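Local coordinates for protein cobalt-precorrin-5B C(1)-methyltransferase (PDB 1SR8) that probably catalyses the S-adenosylmethionine-dependent methylation of C-1 in cobalt-precorrin-5B, giving cobalt-precorrin-6A on the anaerobic route to adenosylcobalamin, at residues G123-E128 against V175-G180; R133-Q138 against I181-T186; D99-I104 against E164-K169. One frame throughout, in Å; residues are numbered along the deposited sequence.

Interaction 1 (G123-E128 against V175-G180)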
ATOM      1  N   GLY A 123      -9.336  -8.868 -12.491  1.00 24.10           N
ATOM      2  CA  GLY A 123      -9.650  -8.210 -13.745  1.00 24.33           C
ATOM      3  C   GLY A 123      -8.634  -8.388 -14.857  1.00 26.05           C
ATOM      4  O   GLY A 123      -7.475  -8.725 -14.625  1.00 24.90           O
ATOM      5  N   VAL A 124      -9.084  -8.157 -16.085  1.00 28.03           N
ATOM      6  CA  VAL A 124      -8.232  -8.271 -17.261  1.00 28.66           C
ATOM      7  C   VAL A 124      -8.289  -6.963 -18.042  1.00 30.59           C
ATOM      8  O   VAL A 124      -9.361  -6.387 -18.223  1.00 30.73           O
ATOM      9  CB  VAL A 124      -8.692  -9.432 -18.172  1.00 27.51           C
ATOM     10  CG1 VAL A 124      -7.992  -9.350 -19.515  1.00 27.17           C
ATOM     11  CG2 VAL A 124      -8.385 -10.763 -17.507  1.00 25.65           C
ATOM     12  N   LYS A 125      -7.127  -6.495 -18.490  1.00 31.26           N
ATOM     13  CA  LYS A 125      -7.022  -5.256 -19.255  1.00 32.31           C
ATOM     14  C   LYS A 125      -6.089  -5.515 -20.424  1.00 32.48           C
ATOM     15  O   LYS A 125      -4.981  -6.014 -20.232  1.00 33.10           O
ATOM     16  CB  LYS A 125      -6.441  -4.150 -18.378  1.00 34.90           C
ATOM     17  CG  LYS A 125      -6.266  -2.812 -19.066  1.00 38.08           C
ATOM     18  CD  LYS A 125      -5.761  -1.784 -18.072  1.00 41.93           C
ATOM     19  CE  LYS A 125      -5.684  -0.395 -18.689  1.00 46.09           C
ATOM     20  NZ  LYS A 125      -5.543   0.679 -17.643  1.00 49.18           N
ATOM     21  N   ALA A 126      -6.535  -5.187 -21.632  1.00 32.21           N
ATOM     22  CA  ALA A 126      -5.721  -5.388 -22.832  1.00 30.98           C
ATOM     23  C   ALA A 126      -5.194  -6.815 -22.926  1.00 29.85           C
ATOM     24  O   ALA A 126      -4.025  -7.036 -23.240  1.00 30.00           O
ATOM     25  CB  ALA A 126      -4.557  -4.399 -22.850  1.00 30.18           C
ATOM     26  N   GLY A 127      -6.061  -7.776 -22.639  1.00 29.34           N
ATOM     27  CA  GLY A 127      -5.679  -9.175 -22.717  1.00 30.33           C
ATOM     28  C   GLY A 127      -4.718  -9.668 -21.653  1.00 31.80           C
ATOM     29  O   GLY A 127      -4.229 -10.794 -21.743  1.00 32.44           O
ATOM     30  N   GLU A 128      -4.444  -8.843 -20.642  1.00 32.21           N
ATOM     31  CA  GLU A 128      -3.533  -9.234 -19.566  1.00 31.72           C
ATOM     32  C   GLU A 128      -4.129  -9.025 -18.178  1.00 28.82           C
ATOM     33  O   GLU A 128      -4.947  -8.135 -17.978  1.00 28.62           O
ATOM     34  CB  GLU A 128      -2.223  -8.461 -19.697  1.00 34.83           C
ATOM     35  CG  GLU A 128      -1.470  -8.812 -20.963  1.00 41.03           C
ATOM     36  CD  GLU A 128      -0.070  -8.242 -20.994  1.00 44.34           C
ATOM     37  OE1 GLU A 128       0.077  -7.015 -21.200  1.00 45.34           O
ATOM     38  OE2 GLU A 128       0.885  -9.030 -20.806  1.00 47.88           O
ATOM     39  N   VAL A 175     -11.524   1.987 -16.819  1.00 56.03           N
ATOM     40  CA  VAL A 175     -10.088   2.144 -17.020  1.00 53.61           C
ATOM     41  C   VAL A 175      -9.592   1.006 -17.907  1.00 51.80           C
ATOM     42  O   VAL A 175      -8.391   0.859 -18.151  1.00 52.00           O
ATOM     43  CB  VAL A 175      -9.325   2.136 -15.680  1.00 54.35           C
ATOM     44  CG1 VAL A 175      -7.828   2.326 -15.924  1.00 53.22           C
ATOM     45  CG2 VAL A 175      -9.855   3.253 -14.787  1.00 55.36           C
ATOM     46  N   GLY A 176     -10.533   0.205 -18.394  1.00 49.43           N
ATOM     47  CA  GLY A 176     -10.187  -0.898 -19.270  1.00 48.05           C
ATOM     48  C   GLY A 176     -10.083  -2.240 -18.575  1.00 46.86           C
ATOM     49  O   GLY A 176      -9.939  -3.269 -19.234  1.00 48.43           O
ATOM     50  N   ILE A 177     -10.153  -2.228 -17.248  1.00 44.94           N
ATOM     51  CA  ILE A 177     -10.066  -3.452 -16.459  1.00 42.34           C
ATOM     52  C   ILE A 177     -11.449  -4.049 -16.307  1.00 41.69           C
ATOM     53  O   ILE A 177     -12.348  -3.399 -15.789  1.00 42.96           O
ATOM     54  CB  ILE A 177      -9.516  -3.156 -15.066  1.00 41.39           C
ATOM     55  CG1 ILE A 177      -8.182  -2.423 -15.199  1.00 41.30           C
ATOM     56  CG2 ILE A 177      -9.371  -4.448 -14.276  1.00 38.96           C
ATOM     57  CD1 ILE A 177      -7.707  -1.784 -13.927  1.00 42.12           C
ATOM     58  N   LYS A 178     -11.629  -5.287 -16.746  1.00 41.10           N
ATOM     59  CA  LYS A 178     -12.938  -5.911 -16.635  1.00 41.28           C
ATOM     60  C   LYS A 178     -12.917  -7.355 -16.151  1.00 39.16           C
ATOM     61  O   LYS A 178     -11.979  -8.101 -16.418  1.00 39.37           O
ATOM     62  CB  LYS A 178     -13.674  -5.800 -17.978  1.00 44.53           C
ATOM     63  CG  LYS A 178     -12.782  -5.959 -19.204  1.00 46.62           C
ATOM     64  CD  LYS A 178     -13.424  -5.364 -20.462  1.00 49.77           C
ATOM     65  CE  LYS A 178     -14.589  -6.208 -20.992  1.00 50.68           C
ATOM     66  NZ  LYS A 178     -15.784  -6.220 -20.095  1.00 52.14           N
ATOM     67  N   GLY A 179     -13.959  -7.732 -15.414  1.00 37.17           N
ATOM     68  CA  GLY A 179     -14.056  -9.085 -14.905  1.00 34.33           C
ATOM     69  C   GLY A 179     -13.453  -9.318 -13.530  1.00 32.64           C
ATOM     70  O   GLY A 179     -13.388 -10.460 -13.075  1.00 34.55           O
ATOM     71  N   GLY A 180     -13.007  -8.259 -12.862  1.00 29.29           N
ATOM     72  CA  GLY A 180     -12.424  -8.435 -11.546  1.00 26.82           C
ATOM     73  C   GLY A 180     -11.623  -7.243 -11.056  1.00 25.94           C
ATOM     74  O   GLY A 180     -11.500  -6.234 -11.750  1.00 24.60           O
TER
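Val175 offers its carbonyl O to Lys125, whose NZ lies 2.9 Å away in a weak hydrogen bond. The lysine reaches it fully stretched: CG stands anti to the backbone N (chi1 179°) and the later torsions stay extended. NZ also comes 3.3 Å from the methyl CG1 of Val175. Gly176 follows, and the lower part of the same lysine runs over its peptide, with CB 3.7 Å from Gly176 O. Lys125 CA adds a CA-H...O contact to that oxygen. Ile177 faces the strand with two branches. CG1 packs on Lys125 CD at 3.8 Å, while CG2 lies over the CA of Gly123. A side chain on Gly123 would run into that CG2 and into Gly180 O. Lys178 forms a single antiparallel bridge with Val124, a hydrogen-bonded pair. Val124 N gives to Lys178 O and Lys178 N gives to Val124 O, both at 2.9 Å. The CB of Lys178 points away, yet its CG stays 3.6 Å from Val124 O. Gly179 and Gly180 carry the chain on past Gly123, whose CA lies 3.5 Å from that of Gly180. Gly123 bonds by its backbone to Ile181 and Ala130. Within 123-128, Lys125 to Glu128 form the type I' turn of a two-residue beta hairpin. The chemistry implies a join held chiefly by backbone bonds. The exposed lysine adds a weaker polar tie, and Ile177 supplies the buried apolar part.

Interaction 2 (R133-Q138 against I181-T186)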
ATOM      1  N   ARG A 133       3.078  -3.764 -11.487  1.00 24.23           N
ATOM      2  CA  ARG A 133       4.477  -4.178 -11.490  1.00 25.60           C
ATOM      3  C   ARG A 133       4.947  -4.513 -10.083  1.00 23.86           C
ATOM      4  O   ARG A 133       5.522  -5.573  -9.857  1.00 24.05           O
ATOM      5  CB  ARG A 133       5.348  -3.065 -12.087  1.00 29.16           C
ATOM      6  CG  ARG A 133       6.860  -3.230 -11.883  1.00 35.19           C
ATOM      7  CD  ARG A 133       7.612  -2.120 -12.614  1.00 39.15           C
ATOM      8  NE  ARG A 133       9.066  -2.154 -12.438  1.00 41.41           N
ATOM      9  CZ  ARG A 133       9.697  -1.802 -11.324  1.00 41.45           C
ATOM     10  NH1 ARG A 133       9.006  -1.396 -10.269  1.00 41.70           N
ATOM     11  NH2 ARG A 133      11.022  -1.818 -11.279  1.00 40.89           N
ATOM     12  N   SER A 134       4.689  -3.604  -9.145  1.00 23.26           N
ATOM     13  CA  SER A 134       5.090  -3.785  -7.750  1.00 23.43           C
ATOM     14  C   SER A 134       4.524  -5.067  -7.166  1.00 21.78           C
ATOM     15  O   SER A 134       5.248  -5.851  -6.547  1.00 21.13           O
ATOM     16  CB  SER A 134       4.613  -2.608  -6.902  1.00 23.33           C
ATOM     17  OG  SER A 134       5.185  -1.400  -7.353  1.00 28.83           O
ATOM     18  N   ALA A 135       3.219  -5.254  -7.358  1.00 20.16           N
ATOM     19  CA  ALA A 135       2.515  -6.427  -6.862  1.00 18.98           C
ATOM     20  C   ALA A 135       3.085  -7.690  -7.485  1.00 18.45           C
ATOM     21  O   ALA A 135       3.322  -8.688  -6.805  1.00 18.24           O
ATOM     22  CB  ALA A 135       1.038  -6.313  -7.183  1.00 18.03           C
ATOM     23  N   LYS A 136       3.314  -7.638  -8.788  1.00 18.34           N
ATOM     24  CA  LYS A 136       3.829  -8.794  -9.496  1.00 18.23           C
ATOM     25  C   LYS A 136       5.215  -9.208  -9.010  1.00 17.72           C
ATOM     26  O   LYS A 136       5.468 -10.397  -8.782  1.00 16.56           O
ATOM     27  CB  LYS A 136       3.863  -8.517 -10.998  1.00 21.94           C
ATOM     28  CG  LYS A 136       4.272  -9.721 -11.825  1.00 26.08           C
ATOM     29  CD  LYS A 136       3.333 -10.901 -11.594  1.00 29.75           C
ATOM     30  CE  LYS A 136       3.695 -12.070 -12.504  1.00 33.32           C
ATOM     31  NZ  LYS A 136       3.675 -11.681 -13.958  1.00 34.97           N
ATOM     32  N   LEU A 137       6.111  -8.243  -8.843  1.00 14.95           N
ATOM     33  CA  LEU A 137       7.452  -8.579  -8.389  1.00 15.93           C
ATOM     34  C   LEU A 137       7.416  -9.112  -6.965  1.00 15.42           C
ATOM     35  O   LEU A 137       8.172 -10.016  -6.620  1.00 15.40           O
ATOM     36  CB  LEU A 137       8.371  -7.363  -8.463  1.00 17.76           C
ATOM     37  CG  LEU A 137       8.704  -6.869  -9.878  1.00 19.81           C
ATOM     38  CD1 LEU A 137       9.634  -5.648  -9.797  1.00 19.31           C
ATOM     39  CD2 LEU A 137       9.342  -8.003 -10.678  1.00 17.57           C
ATOM     40  N   GLN A 138       6.525  -8.550  -6.151  1.00 15.80           N
ATOM     41  CA  GLN A 138       6.367  -8.959  -4.753  1.00 15.03           C
ATOM     42  C   GLN A 138       5.902 -10.395  -4.666  1.00 16.18           C
ATOM     43  O   GLN A 138       6.472 -11.192  -3.922  1.00 16.44           O
ATOM     44  CB  GLN A 138       5.350  -8.070  -4.034  1.00 12.45           C
ATOM     45  CG  GLN A 138       5.116  -8.479  -2.592  1.00 12.62           C
ATOM     46  CD  GLN A 138       4.001  -7.687  -1.934  1.00 15.49           C
ATOM     47  OE1 GLN A 138       3.158  -7.100  -2.621  1.00 15.92           O
ATOM     48  NE2 GLN A 138       3.976  -7.678  -0.597  1.00 13.89           N
ATOM     49  N   ILE A 181     -11.076  -7.359  -9.852  1.00 23.08           N
ATOM     50  CA  ILE A 181     -10.289  -6.281  -9.268  1.00 22.05           C
ATOM     51  C   ILE A 181      -8.831  -6.319  -9.715  1.00 22.22           C
ATOM     52  O   ILE A 181      -8.383  -7.269 -10.364  1.00 20.26           O
ATOM     53  CB  ILE A 181     -10.299  -6.354  -7.728  1.00 21.05           C
ATOM     54  CG1 ILE A 181      -9.690  -7.681  -7.264  1.00 20.47           C
ATOM     55  CG2 ILE A 181     -11.715  -6.251  -7.215  1.00 21.05           C
ATOM     56  CD1 ILE A 181      -9.414  -7.745  -5.774  1.00 18.69           C
ATOM     57  N   SER A 182      -8.100  -5.270  -9.352  1.00 21.78           N
ATOM     58  CA  SER A 182      -6.677  -5.162  -9.653  1.00 20.33           C
ATOM     59  C   SER A 182      -5.899  -5.646  -8.424  1.00 18.89           C
ATOM     60  O   SER A 182      -6.393  -5.610  -7.300  1.00 18.56           O
ATOM     61  CB  SER A 182      -6.297  -3.705  -9.924  1.00 18.70           C
ATOM     62  OG  SER A 182      -7.137  -3.103 -10.893  1.00 22.83           O
ATOM     63  N   ILE A 183      -4.687  -6.126  -8.645  1.00 18.53           N
ATOM     64  CA  ILE A 183      -3.835  -6.554  -7.553  1.00 18.35           C
ATOM     65  C   ILE A 183      -2.690  -5.553  -7.618  1.00 19.04           C
ATOM     66  O   ILE A 183      -1.952  -5.497  -8.600  1.00 20.00           O
ATOM     67  CB  ILE A 183      -3.332  -7.984  -7.761  1.00 16.99           C
ATOM     68  CG1 ILE A 183      -4.529  -8.939  -7.737  1.00 17.48           C
ATOM     69  CG2 ILE A 183      -2.323  -8.348  -6.685  1.00 16.57           C
ATOM     70  CD1 ILE A 183      -4.170 -10.392  -7.887  1.00 19.51           C
ATOM     71  N   LEU A 184      -2.555  -4.744  -6.575  1.00 19.40           N
ATOM     72  CA  LEU A 184      -1.536  -3.714  -6.560  1.00 19.50           C
ATOM     73  C   LEU A 184      -0.977  -3.403  -5.178  1.00 18.48           C
ATOM     74  O   LEU A 184      -1.322  -4.048  -4.191  1.00 16.71           O
ATOM     75  CB  LEU A 184      -2.128  -2.451  -7.186  1.00 21.43           C
ATOM     76  CG  LEU A 184      -3.478  -2.021  -6.616  1.00 22.89           C
ATOM     77  CD1 LEU A 184      -3.250  -1.206  -5.348  1.00 24.28           C
ATOM     78  CD2 LEU A 184      -4.239  -1.193  -7.641  1.00 21.62           C
ATOM     79  N   GLY A 185      -0.098  -2.406  -5.129  1.00 18.76           N
ATOM     80  CA  GLY A 185       0.501  -1.999  -3.871  1.00 20.39           C
ATOM     81  C   GLY A 185       1.957  -1.634  -4.054  1.00 19.60           C
ATOM     82  O   GLY A 185       2.805  -2.516  -4.184  1.00 19.10           O
ATOM     83  N   THR A 186       2.250  -0.335  -4.060  1.00 20.04           N
ATOM     84  CA  THR A 186       3.620   0.130  -4.249  1.00 20.49           C
ATOM     85  C   THR A 186       4.539  -0.156  -3.070  1.00 19.49           C
ATOM     86  O   THR A 186       5.716  -0.426  -3.272  1.00 20.48           O
ATOM     87  CB  THR A 186       3.666   1.644  -4.555  1.00 21.81           C
ATOM     88  OG1 THR A 186       2.822   2.345  -3.632  1.00 24.33           O
ATOM     89  CG2 THR A 186       3.213   1.914  -5.988  1.00 22.70           C
TER
HETATM   90  O   HOH W   1       1.856  -4.692  -2.615  1.00 17.78           O
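The flat amide of Gln138 meets Gly185 through a water. OE1 of Gln138 accepts from this water at 2.7 Å, and the water gives its other hydrogen to Gly185 O at 2.8 Å. This is helix-on-loop packing: it joins the first turns of helix 133-149 to the extended loop after strand 180-181 and, through Gln138 and Leu184, to Thr46 and Thr44. The NE2 end of the amide is bound to Thr46 OG1 and Ser69 O, so both ends are held and the amide's rotation is fixed. The other flat group, the guanidinium of Arg133, has Leu137 CD1 over the centre of one face, a contact within the helix. No direct hydrogen bond crosses between the two segments. Ser134 and Ala135 carry the direct packing. Ser134 turns its CB onto Gly185 O at 3.3 Å. Its OG, anti to the carbonyl carbon (chi1 -61°), lies 3.8 Å from the CA of Thr186. Ala135 is buried, and its methyl rests on the backbone at Ile183 and Leu184, with CB 4.0 Å from the branch methyl CG2 of Ile183. The loop has further ties: Leu184 N bonds to Thr44 OG1, and Ile183 bonds by its backbone to Ala130 and Ser132. Ser132 OG in turn accepts from Ala135 N at the start of the helix. The closest approach of the Ala135 methyl is CB to Ile183 O, at 3.4 Å.

Interaction 3 (D99-I104 against E164-K169)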
ATOM      1  N   ASP A  99     -11.892   1.607   2.493  1.00 29.07           N
ATOM      2  CA  ASP A  99     -11.210   0.968   1.378  1.00 27.14           C
ATOM      3  C   ASP A  99     -12.205  -0.058   0.826  1.00 26.73           C
ATOM      4  O   ASP A  99     -12.525  -1.034   1.495  1.00 25.84           O
ATOM      5  CB  ASP A  99      -9.961   0.273   1.912  1.00 27.63           C
ATOM      6  CG  ASP A  99      -9.158  -0.400   0.833  1.00 27.66           C
ATOM      7  OD1 ASP A  99      -9.681  -0.620  -0.275  1.00 28.73           O
ATOM      8  OD2 ASP A  99      -7.991  -0.727   1.104  1.00 29.91           O
ATOM      9  N   VAL A 100     -12.688   0.158  -0.392  1.00 27.59           N
ATOM     10  CA  VAL A 100     -13.682  -0.739  -0.988  1.00 28.49           C
ATOM     11  C   VAL A 100     -13.347  -2.233  -1.002  1.00 28.89           C
ATOM     12  O   VAL A 100     -14.258  -3.059  -1.037  1.00 30.04           O
ATOM     13  CB  VAL A 100     -14.034  -0.295  -2.424  1.00 28.61           C
ATOM     14  CG1 VAL A 100     -12.832  -0.451  -3.329  1.00 30.86           C
ATOM     15  CG2 VAL A 100     -15.208  -1.098  -2.941  1.00 30.07           C
ATOM     16  N   THR A 101     -12.060  -2.586  -0.973  1.00 27.87           N
ATOM     17  CA  THR A 101     -11.669  -3.993  -0.976  1.00 26.87           C
ATOM     18  C   THR A 101     -11.246  -4.501   0.393  1.00 26.62           C
ATOM     19  O   THR A 101     -10.684  -5.588   0.512  1.00 28.24           O
ATOM     20  CB  THR A 101     -10.528  -4.296  -1.982  1.00 26.16           C
ATOM     21  OG1 THR A 101      -9.364  -3.533  -1.654  1.00 25.84           O
ATOM     22  CG2 THR A 101     -10.964  -3.967  -3.393  1.00 27.72           C
ATOM     23  N   ASN A 102     -11.502  -3.720   1.433  1.00 25.47           N
ATOM     24  CA  ASN A 102     -11.163  -4.167   2.780  1.00 25.20           C
ATOM     25  C   ASN A 102     -11.996  -5.431   3.013  1.00 23.95           C
ATOM     26  O   ASN A 102     -13.132  -5.519   2.553  1.00 22.05           O
ATOM     27  CB  ASN A 102     -11.521  -3.078   3.804  1.00 25.55           C
ATOM     28  CG  ASN A 102     -11.438  -3.566   5.244  1.00 27.30           C
ATOM     29  OD1 ASN A 102     -10.441  -4.142   5.671  1.00 27.97           O
ATOM     30  ND2 ASN A 102     -12.494  -3.323   6.002  1.00 29.79           N
ATOM     31  N   GLY A 103     -11.424  -6.422   3.685  1.00 24.48           N
ATOM     32  CA  GLY A 103     -12.160  -7.651   3.942  1.00 25.85           C
ATOM     33  C   GLY A 103     -12.350  -8.598   2.762  1.00 27.14           C
ATOM     34  O   GLY A 103     -12.940  -9.666   2.919  1.00 27.85           O
ATOM     35  N   ILE A 104     -11.850  -8.234   1.582  1.00 27.36           N
ATOM     36  CA  ILE A 104     -11.999  -9.096   0.412  1.00 25.50           C
ATOM     37  C   ILE A 104     -11.120 -10.353   0.523  1.00 26.00           C
ATOM     38  O   ILE A 104      -9.964 -10.285   0.941  1.00 24.45           O
ATOM     39  CB  ILE A 104     -11.670  -8.322  -0.884  1.00 24.77           C
ATOM     40  CG1 ILE A 104     -12.470  -8.910  -2.044  1.00 24.13           C
ATOM     41  CG2 ILE A 104     -10.177  -8.387  -1.183  1.00 23.74           C
ATOM     42  CD1 ILE A 104     -12.597  -7.987  -3.219  1.00 24.30           C
ATOM     43  N   GLU A 164     -15.146 -10.195  -9.105  1.00 35.93           N
ATOM     44  CA  GLU A 164     -15.921  -9.653 -10.210  1.00 39.04           C
ATOM     45  C   GLU A 164     -17.014  -8.719  -9.726  1.00 40.02           C
ATOM     46  O   GLU A 164     -17.287  -7.691 -10.353  1.00 40.41           O
ATOM     47  CB  GLU A 164     -16.534 -10.777 -11.030  1.00 41.09           C
ATOM     48  CG  GLU A 164     -17.092 -10.304 -12.354  1.00 45.19           C
ATOM     49  CD  GLU A 164     -17.700 -11.429 -13.149  1.00 46.65           C
ATOM     50  OE1 GLU A 164     -16.986 -12.420 -13.414  1.00 47.50           O
ATOM     51  OE2 GLU A 164     -18.893 -11.320 -13.504  1.00 50.36           O
ATOM     52  N   GLU A 165     -17.638  -9.081  -8.609  1.00 39.69           N
ATOM     53  CA  GLU A 165     -18.687  -8.260  -8.030  1.00 40.39           C
ATOM     54  C   GLU A 165     -18.092  -6.993  -7.438  1.00 40.23           C
ATOM     55  O   GLU A 165     -18.392  -5.891  -7.895  1.00 40.56           O
ATOM     56  CB  GLU A 165     -19.440  -9.028  -6.943  1.00 41.81           C
ATOM     57  CG  GLU A 165     -20.529  -9.920  -7.488  1.00 45.92           C
ATOM     58  CD  GLU A 165     -21.389  -9.215  -8.530  1.00 49.08           C
ATOM     59  OE1 GLU A 165     -21.946  -8.135  -8.226  1.00 50.29           O
ATOM     60  OE2 GLU A 165     -21.507  -9.744  -9.662  1.00 51.87           O
ATOM     61  N   VAL A 166     -17.250  -7.154  -6.420  1.00 39.30           N
ATOM     62  CA  VAL A 166     -16.608  -6.015  -5.768  1.00 38.75           C
ATOM     63  C   VAL A 166     -16.098  -5.034  -6.813  1.00 39.68           C
ATOM     64  O   VAL A 166     -16.100  -3.826  -6.591  1.00 40.69           O
ATOM     65  CB  VAL A 166     -15.421  -6.464  -4.885  1.00 36.12           C
ATOM     66  CG1 VAL A 166     -14.692  -5.257  -4.335  1.00 33.90           C
ATOM     67  CG2 VAL A 166     -15.924  -7.327  -3.753  1.00 34.46           C
ATOM     68  N   ALA A 167     -15.675  -5.566  -7.953  1.00 41.56           N
ATOM     69  CA  ALA A 167     -15.158  -4.754  -9.048  1.00 44.89           C
ATOM     70  C   ALA A 167     -16.220  -3.818  -9.617  1.00 47.71           C
ATOM     71  O   ALA A 167     -15.935  -2.672  -9.968  1.00 48.80           O
ATOM     72  CB  ALA A 167     -14.616  -5.660 -10.151  1.00 44.14           C
ATOM     73  N   LYS A 168     -17.449  -4.310  -9.711  1.00 50.87           N
ATOM     74  CA  LYS A 168     -18.545  -3.511 -10.250  1.00 53.41           C
ATOM     75  C   LYS A 168     -18.721  -2.187  -9.504  1.00 54.65           C
ATOM     76  O   LYS A 168     -19.269  -1.233 -10.044  1.00 55.85           O
ATOM     77  CB  LYS A 168     -19.854  -4.314 -10.205  1.00 53.33           C
ATOM     78  CG  LYS A 168     -19.891  -5.545 -11.117  1.00 54.13           C
ATOM     79  CD  LYS A 168     -21.255  -6.225 -11.038  1.00 56.66           C
ATOM     80  CE  LYS A 168     -21.442  -7.326 -12.090  1.00 58.33           C
ATOM     81  NZ  LYS A 168     -20.737  -8.613 -11.794  1.00 60.25           N
ATOM     82  N   LYS A 169     -18.245  -2.123  -8.267  1.00 56.40           N
ATOM     83  CA  LYS A 169     -18.383  -0.907  -7.470  1.00 58.81           C
ATOM     84  C   LYS A 169     -17.039  -0.240  -7.228  1.00 59.26           C
ATOM     85  O   LYS A 169     -16.897   0.591  -6.332  1.00 59.82           O
ATOM     86  CB  LYS A 169     -19.057  -1.232  -6.126  1.00 60.41           C
ATOM     87  CG  LYS A 169     -18.285  -2.224  -5.259  1.00 62.54           C
ATOM     88  CD  LYS A 169     -19.200  -2.951  -4.273  1.00 64.26           C
ATOM     89  CE  LYS A 169     -19.737  -2.032  -3.187  1.00 66.04           C
ATOM     90  NZ  LYS A 169     -18.664  -1.544  -2.270  1.00 66.12           N
TER
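A pair of overlapping beta turns, type I from Asp99 to Asn102 and type II from Thr101 to Ile104, packs against the end of helix 163-168 through Val166. The contact is apolar, with no hydrogen bond between the segments. Val166 points at the turns, and both of its methyls touch. CG2 meets CD1 at the tip of Ile104, whose chain crosses it obliquely. Val166 CG1 lies 3.6 Å from Ile104 CD1. It stands anti to the backbone N (chi1 174°), which also brings it 4.0 Å from Val100 O. Thr101 adds its methyl CG2, 4.1 Å from Val166 CG1, with the two side chains crossing at about a right angle. Its OG1 is held by Lys91. An alanine in place of Val166 would lack both methyls and would probably open a gap beside Ile104 CD1, freeing that tip to turn. The turns are braced from within by an Asx turn, Asp99 OD1 accepting from Thr101 N at 3.2 Å, and from outside by Lys91, which forms a salt bridge with Asp99 OD2. Lys169 NZ is modelled 3.5 Å from Val100 CG2, though the lysine is poorly ordered. The tightest point is Ile104 CD1 against Val166 CG2, at 3.4 Å, shorter than a usual carbon-carbon contact.

The three contacts form one continuous patch, with centres about 14 to 16 Å apart. Along the chain their segments alternate. Ile181 is where they meet. Its carbonyl O lies 2.8 Å from Gly123 N of interaction 1, a probable hydrogen bond. Its CD1 comes 4.1 Å from Ile104 CD1, and its CG2 4.3 Å from Val166 CG1, both in interaction 3. Ser182 OG packs on Ile177 CD1 at 3.4 Å. Interactions 1 and 3 touch directly where Ala167 CB rests 3.5 Å from Gly180 C, so the two turns of 99-104, helix 163-168 and the small three-stranded sheet touch one another around Ile181. No ligand takes part in any of them.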